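Local coordinates for Lmo2349 protein (Listeria monocytogenes, PDB 4GVO) that probably serves as the extracellular solute-binding component of an ABC transporter for L-cystine, and holds an amino acid in the cleft between its two lobes, at residues K81-A93 / M201-D214. Sequence-based numbering, arbitrary orientation. Where two conformers were deposited one is given.
Sequences KEREKKFLFNDVA and MLGKDETKLSKKVD. With HIS (histidine), chain E.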
loop_
_atom_site.group_PDB
_atom_site.type_symbol
_atom_site.label_atom_id
_atom_site.label_comp_id
_atom_site.label_asym_id
_atom_site.label_seq_id
_atom_site.Cartn_x
_atom_site.Cartn_y
_atom_site.Cartn_z
ATOM N N LYS A 81 9.622 -11.398 -1.015
ATOM C CA LYS A 81 10.949 -11.894 -1.330
ATOM C C LYS A 81 11.500 -11.281 -2.621
ATOM O O LYS A 81 12.706 -10.978 -2.704
ATOM C CB LYS A 81 10.948 -13.405 -1.323
ATOM C CG LYS A 81 10.059 -14.025 -2.374
ATOM C CD LYS A 81 10.175 -15.544 -2.389
ATOM C CE LYS A 81 9.477 -16.166 -3.592
ATOM N NZ LYS A 81 9.710 -15.479 -4.891
ATOM N N GLU A 82 10.643 -11.003 -3.598
ATOM C CA GLU A 82 11.059 -10.332 -4.836
ATOM C C GLU A 82 11.635 -8.960 -4.572
ATOM O O GLU A 82 12.700 -8.595 -5.096
ATOM C CB GLU A 82 9.893 -10.227 -5.797
ATOM C CG GLU A 82 9.493 -11.565 -6.361
ATOM C CD GLU A 82 8.588 -12.425 -5.465
ATOM O OE1 GLU A 82 8.243 -12.050 -4.304
ATOM O OE2 GLU A 82 8.255 -13.535 -5.965
ATOM N N ARG A 83 10.975 -8.195 -3.720
ATOM C CA ARG A 83 11.471 -6.874 -3.388
ATOM C C ARG A 83 12.721 -6.902 -2.525
ATOM O O ARG A 83 13.612 -6.071 -2.743
ATOM C CB ARG A 83 10.381 -6.079 -2.674
ATOM C CG ARG A 83 9.295 -5.608 -3.627
ATOM C CD ARG A 83 8.096 -4.997 -2.906
ATOM N NE ARG A 83 7.146 -4.420 -3.846
ATOM C CZ ARG A 83 5.950 -4.000 -3.497
ATOM N NH1 ARG A 83 5.502 -4.109 -2.262
ATOM N NH2 ARG A 83 5.167 -3.474 -4.411
ATOM N N GLU A 84 12.822 -7.880 -1.606
ATOM C CA GLU A 84 14.007 -8.005 -0.770
ATOM C C GLU A 84 15.236 -8.385 -1.546
ATOM O O GLU A 84 16.356 -8.118 -1.088
ATOM C CB GLU A 84 13.857 -9.074 0.300
ATOM C CG GLU A 84 12.858 -8.751 1.359
ATOM C CD GLU A 84 13.282 -9.172 2.748
ATOM O OE1 GLU A 84 12.869 -10.257 3.157
ATOM O OE2 GLU A 84 14.046 -8.422 3.422
ATOM N N LYS A 85 15.052 -8.994 -2.711
ATOM C CA LYS A 85 16.216 -9.332 -3.516
ATOM C C LYS A 85 16.864 -8.064 -4.081
ATOM O O LYS A 85 18.067 -8.055 -4.318
ATOM C CB LYS A 85 15.911 -10.338 -4.618
ATOM C CG LYS A 85 15.260 -9.787 -5.881
ATOM C CD LYS A 85 14.298 -10.846 -6.391
ATOM C CE LYS A 85 13.511 -10.491 -7.637
ATOM N NZ LYS A 85 13.169 -9.072 -7.795
ATOM N N LYS A 86 16.094 -6.975 -4.218
ATOM C CA LYS A 86 16.564 -5.725 -4.807
ATOM C C LYS A 86 16.803 -4.599 -3.812
ATOM O O LYS A 86 17.694 -3.758 -4.017
ATOM C CB LYS A 86 15.598 -5.202 -5.860
ATOM C CG LYS A 86 15.371 -6.086 -7.044
ATOM C CD LYS A 86 14.275 -5.493 -7.924
ATOM C CE LYS A 86 14.753 -4.220 -8.638
ATOM N NZ LYS A 86 13.774 -3.624 -9.588
ATOM N N PHE A 87 15.999 -4.568 -2.742
ATOM C CA PHE A 87 15.924 -3.407 -1.837
ATOM C C PHE A 87 16.059 -3.819 -0.361
ATOM O O PHE A 87 15.831 -4.989 0.008
ATOM C CB PHE A 87 14.615 -2.670 -2.065
ATOM C CG PHE A 87 14.461 -2.148 -3.433
ATOM C CD1 PHE A 87 15.287 -1.134 -3.881
ATOM C CD2 PHE A 87 13.530 -2.681 -4.313
ATOM C CE1 PHE A 87 15.184 -0.617 -5.187
ATOM C CE2 PHE A 87 13.422 -2.176 -5.593
ATOM C CZ PHE A 87 14.232 -1.150 -6.029
ATOM N N LEU A 88 16.398 -2.832 0.462
ATOM C CA LEU A 88 16.419 -2.945 1.904
ATOM C C LEU A 88 15.075 -2.563 2.492
ATOM O O LEU A 88 14.518 -1.531 2.155
ATOM C CB LEU A 88 17.523 -2.048 2.447
ATOM C CG LEU A 88 17.705 -1.988 3.956
ATOM C CD1 LEU A 88 18.040 -3.384 4.497
ATOM C CD2 LEU A 88 18.810 -0.994 4.261
ATOM N N PHE A 89 14.560 -3.406 3.373
ATOM C CA PHE A 89 13.409 -3.065 4.213
ATOM C C PHE A 89 13.900 -2.747 5.619
ATOM O O PHE A 89 14.775 -3.446 6.134
ATOM C CB PHE A 89 12.420 -4.205 4.308
ATOM C CG PHE A 89 11.657 -4.437 3.024
ATOM C CD1 PHE A 89 12.249 -5.032 1.939
ATOM C CD2 PHE A 89 10.372 -4.004 2.882
ATOM C CE1 PHE A 89 11.500 -5.237 0.758
ATOM C CE2 PHE A 89 9.646 -4.178 1.709
ATOM C CZ PHE A 89 10.200 -4.819 0.668
ATOM N N ASN A 90 13.347 -1.715 6.261
ATOM C CA ASN A 90 13.661 -1.510 7.663
ATOM C C ASN A 90 13.052 -2.670 8.480
ATOM O O ASN A 90 12.247 -3.449 7.949
ATOM C CB ASN A 90 13.234 -0.135 8.141
ATOM C CG ASN A 90 11.741 0.007 8.227
ATOM O OD1 ASN A 90 11.060 -0.141 7.219
ATOM N ND2 ASN A 90 11.225 0.280 9.423
ATOM N N ASP A 91 13.444 -2.796 9.756
ATOM C CA ASP A 91 13.010 -3.920 10.612
ATOM C C ASP A 91 11.658 -3.746 11.253
ATOM O O ASP A 91 11.018 -4.748 11.627
ATOM C CB ASP A 91 14.013 -4.191 11.755
ATOM C CG ASP A 91 15.274 -4.936 11.298
ATOM O OD1 ASP A 91 15.425 -5.283 10.114
ATOM O OD2 ASP A 91 16.140 -5.186 12.162
ATOM N N VAL A 92 11.213 -2.503 11.431
ATOM C CA VAL A 92 10.009 -2.252 12.209
ATOM C C VAL A 92 8.818 -1.964 11.283
ATOM O O VAL A 92 8.821 -0.973 10.560
ATOM C CB VAL A 92 10.240 -1.106 13.202
ATOM C CG1 VAL A 92 8.975 -0.835 14.008
ATOM C CG2 VAL A 92 11.450 -1.411 14.122
ATOM N N ALA A 93 7.790 -2.800 11.316
ATOM C CA ALA A 93 6.616 -2.618 10.461
ATOM C C ALA A 93 5.757 -1.484 10.990
ATOM O O ALA A 93 5.748 -1.175 12.217
ATOM C CB ALA A 93 5.790 -3.912 10.468
ATOM N N MET A 201 11.046 1.185 2.258
ATOM C CA MET A 201 11.992 0.569 1.385
ATOM C C MET A 201 13.102 1.522 1.080
ATOM O O MET A 201 12.855 2.710 0.840
ATOM C CB MET A 201 11.330 0.103 0.077
ATOM C CG MET A 201 10.293 -0.978 0.325
ATOM S SD MET A 201 9.501 -1.608 -1.173
ATOM C CE MET A 201 10.908 -2.268 -2.062
ATOM N N LEU A 202 14.322 1.002 1.084
ATOM C CA LEU A 202 15.541 1.799 0.884
ATOM C C LEU A 202 16.468 1.066 -0.082
ATOM O O LEU A 202 16.292 -0.088 -0.382
ATOM C CB LEU A 202 16.261 1.998 2.225
ATOM C CG LEU A 202 15.449 2.613 3.370
ATOM C CD1 LEU A 202 14.779 1.541 4.255
ATOM C CD2 LEU A 202 16.346 3.523 4.216
ATOM N N GLY A 203 17.514 1.755 -0.513
ATOM C CA GLY A 203 18.598 1.068 -1.206
ATOM C C GLY A 203 19.373 0.181 -0.273
ATOM O O GLY A 203 19.481 0.471 0.914
ATOM N N LYS A 204 19.954 -0.892 -0.814
ATOM C CA LYS A 204 20.683 -1.876 -0.008
ATOM C C LYS A 204 21.879 -1.258 0.730
ATOM O O LYS A 204 22.255 -1.772 1.775
ATOM C CB LYS A 204 21.147 -3.071 -0.864
ATOM C CG LYS A 204 20.010 -4.055 -1.173
ATOM C CD LYS A 204 19.527 -4.844 0.022
ATOM C CE LYS A 204 18.705 -6.089 -0.359
ATOM N NZ LYS A 204 17.895 -6.636 0.812
ATOM N N ASP A 205 22.464 -0.178 0.191
ATOM C CA ASP A 205 23.590 0.509 0.819
ATOM C C ASP A 205 23.227 1.354 2.027
ATOM O O ASP A 205 24.111 1.782 2.769
ATOM C CB ASP A 205 24.233 1.445 -0.238
ATOM C CG ASP A 205 23.183 2.408 -0.886
ATOM O OD1 ASP A 205 22.138 1.952 -1.546
ATOM O OD2 ASP A 205 23.406 3.629 -0.734
ATOM N N GLU A 206 21.921 1.622 2.205
ATOM C CA GLU A 206 21.433 2.632 3.172
ATOM C C GLU A 206 21.143 2.067 4.557
ATOM O O GLU A 206 20.119 2.326 5.177
ATOM C CB GLU A 206 20.220 3.409 2.616
ATOM C CG GLU A 206 20.491 4.184 1.362
ATOM C CD GLU A 206 19.312 5.019 0.937
ATOM O OE1 GLU A 206 18.305 4.415 0.526
ATOM O OE2 GLU A 206 19.360 6.253 1.072
ATOM N N THR A 207 22.062 1.241 5.031
ATOM C CA THR A 207 21.903 0.583 6.313
ATOM C C THR A 207 21.888 1.509 7.519
ATOM O O THR A 207 21.115 1.307 8.432
ATOM C CB THR A 207 22.917 -0.533 6.472
ATOM O OG1 THR A 207 24.236 -0.001 6.326
ATOM C CG2 THR A 207 22.671 -1.654 5.437
ATOM N N LYS A 208 22.638 2.590 7.465
ATOM C CA LYS A 208 22.656 3.527 8.567
ATOM C C LYS A 208 21.329 4.228 8.661
ATOM O O LYS A 208 20.734 4.314 9.741
ATOM C CB LYS A 208 23.833 4.549 8.422
ATOM C CG LYS A 208 23.849 5.614 9.497
ATOM C CD LYS A 208 25.086 6.485 9.438
ATOM C CE LYS A 208 24.993 7.594 10.476
ATOM N NZ LYS A 208 26.141 8.534 10.371
ATOM N N LEU A 209 20.863 4.735 7.539
ATOM C CA LEU A 209 19.539 5.394 7.511
ATOM C C LEU A 209 18.427 4.450 7.963
ATOM O O LEU A 209 17.548 4.822 8.744
ATOM C CB LEU A 209 19.250 5.944 6.130
ATOM C CG LEU A 209 17.897 6.593 5.870
ATOM C CD1 LEU A 209 17.720 7.778 6.816
ATOM C CD2 LEU A 209 17.821 7.025 4.404
ATOM N N SER A 210 18.459 3.207 7.491
ATOM C CA SER A 210 17.436 2.227 7.883
ATOM C C SER A 210 17.406 2.021 9.398
ATOM O O SER A 210 16.316 1.967 10.019
ATOM C CB SER A 210 17.683 0.911 7.145
ATOM O OG SER A 210 16.580 0.069 7.299
ATOM N N LYS A 211 18.596 1.908 10.000
ATOM C CA LYS A 211 18.686 1.765 11.456
ATOM C C LYS A 211 18.103 2.979 12.198
ATOM O O LYS A 211 17.402 2.798 13.203
ATOM C CB LYS A 211 20.127 1.522 11.854
ATOM C CG LYS A 211 20.352 1.196 13.311
ATOM C CD LYS A 211 21.834 0.985 13.576
ATOM C CE LYS A 211 22.145 0.980 15.067
ATOM N NZ LYS A 211 23.615 0.817 15.320
ATOM N N LYS A 212 18.401 4.181 11.697
ATOM C CA LYS A 212 17.894 5.424 12.285
ATOM C C LYS A 212 16.376 5.463 12.191
ATOM O O LYS A 212 15.681 5.830 13.149
ATOM C CB LYS A 212 18.543 6.656 11.641
ATOM C CG LYS A 212 20.050 6.779 11.904
ATOM C CD LYS A 212 20.367 7.344 13.257
ATOM C CE LYS A 212 21.871 7.583 13.409
ATOM N NZ LYS A 212 22.171 8.201 14.719
ATOM N N VAL A 213 15.852 5.110 11.035
ATOM C CA VAL A 213 14.400 5.057 10.854
ATOM C C VAL A 213 13.781 4.100 11.866
ATOM O O VAL A 213 12.737 4.395 12.458
ATOM C CB VAL A 213 14.042 4.696 9.374
ATOM C CG1 VAL A 213 12.559 4.299 9.189
ATOM C CG2 VAL A 213 14.421 5.866 8.473
ATOM N N ASP A 214 14.375 2.913 12.034
ATOM C CA ASP A 214 13.877 1.947 13.028
ATOM C C ASP A 214 13.917 2.496 14.438
ATOM O O ASP A 214 12.981 2.281 15.181
ATOM C CB ASP A 214 14.689 0.633 13.004
ATOM C CG ASP A 214 14.352 -0.245 11.830
ATOM O OD1 ASP A 214 13.153 -0.192 11.441
ATOM O OD2 ASP A 214 15.231 -1.070 11.408
HETATM N N HIS E . 0.633 -2.346 -0.556
HETATM C CA HIS E . 0.993 -2.163 -1.996
HETATM C C HIS E . 2.269 -2.840 -2.369
HETATM O O HIS E . 3.001 -3.270 -1.465
HETATM C CB HIS E . 1.087 -0.685 -2.328
HETATM C CG HIS E . -0.241 -0.095 -2.698
HETATM N ND1 HIS E . -1.254 -0.052 -1.821
HETATM C CD2 HIS E . -0.743 0.420 -3.917
HETATM C CE1 HIS E . -2.342 0.474 -2.440
HETATM N NE2 HIS E . -2.004 0.779 -3.701
HETATM O OXT HIS E . 2.566 -2.974 -3.579
HETATM O O HOH W 1 19.189 -1.475 -3.525
#
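M201 lies alongside F89, its CG over one ring face, and ends against F87. CB starts near the carbonyl of L88. CG then sits 4.0 Å from the centroid of the F89 ring, a CH-pi contact. SD comes in obliquely to the same ring, a Met-aromatic contact. A bend at the last torsion (chi3 61°) turns CE away from the extended line, bringing it 3.5 Å from F87 CD2 and against CB, CG and CD of R83. The methyl thus packs on the aliphatic stem of the arginine whose tip holds the ligand: R83 NH1 donates to O of the bound histidine at 2.8 Å, almost straight at 174°, while NH2 takes OXT, so the carboxylate is gripped by both nitrogens.

The backbones of the same strands pair as a short antiparallel ladder, with L88 and L202 as the hydrogen-bonded pair. K204 folds back at chi2 (-70°) so that NZ donates to two carbonyls, E84 O in its plane and F87 O from above. A water ties K86 O to the N of K204.

At the far end D214 receives the loop after the strand. Its OD1 accepts N90 ND2 at 2.8 Å and V92 N at 3.0 Å from opposite faces of the carboxylate, and the syn lone pair of OD2 takes D91 N.

Strand 88-89 pairs with the end of strand 191-202, and the backbone of M201 also bonds to V73 of strand 72-73, so strand 191-202 lies between the two in the mixed sheet. Helix 61-66 packs on M201, F87 and R83 through L62 and L65, while helix 207-222 is held to the loop 90-92, in this family 3 solute-binding fold.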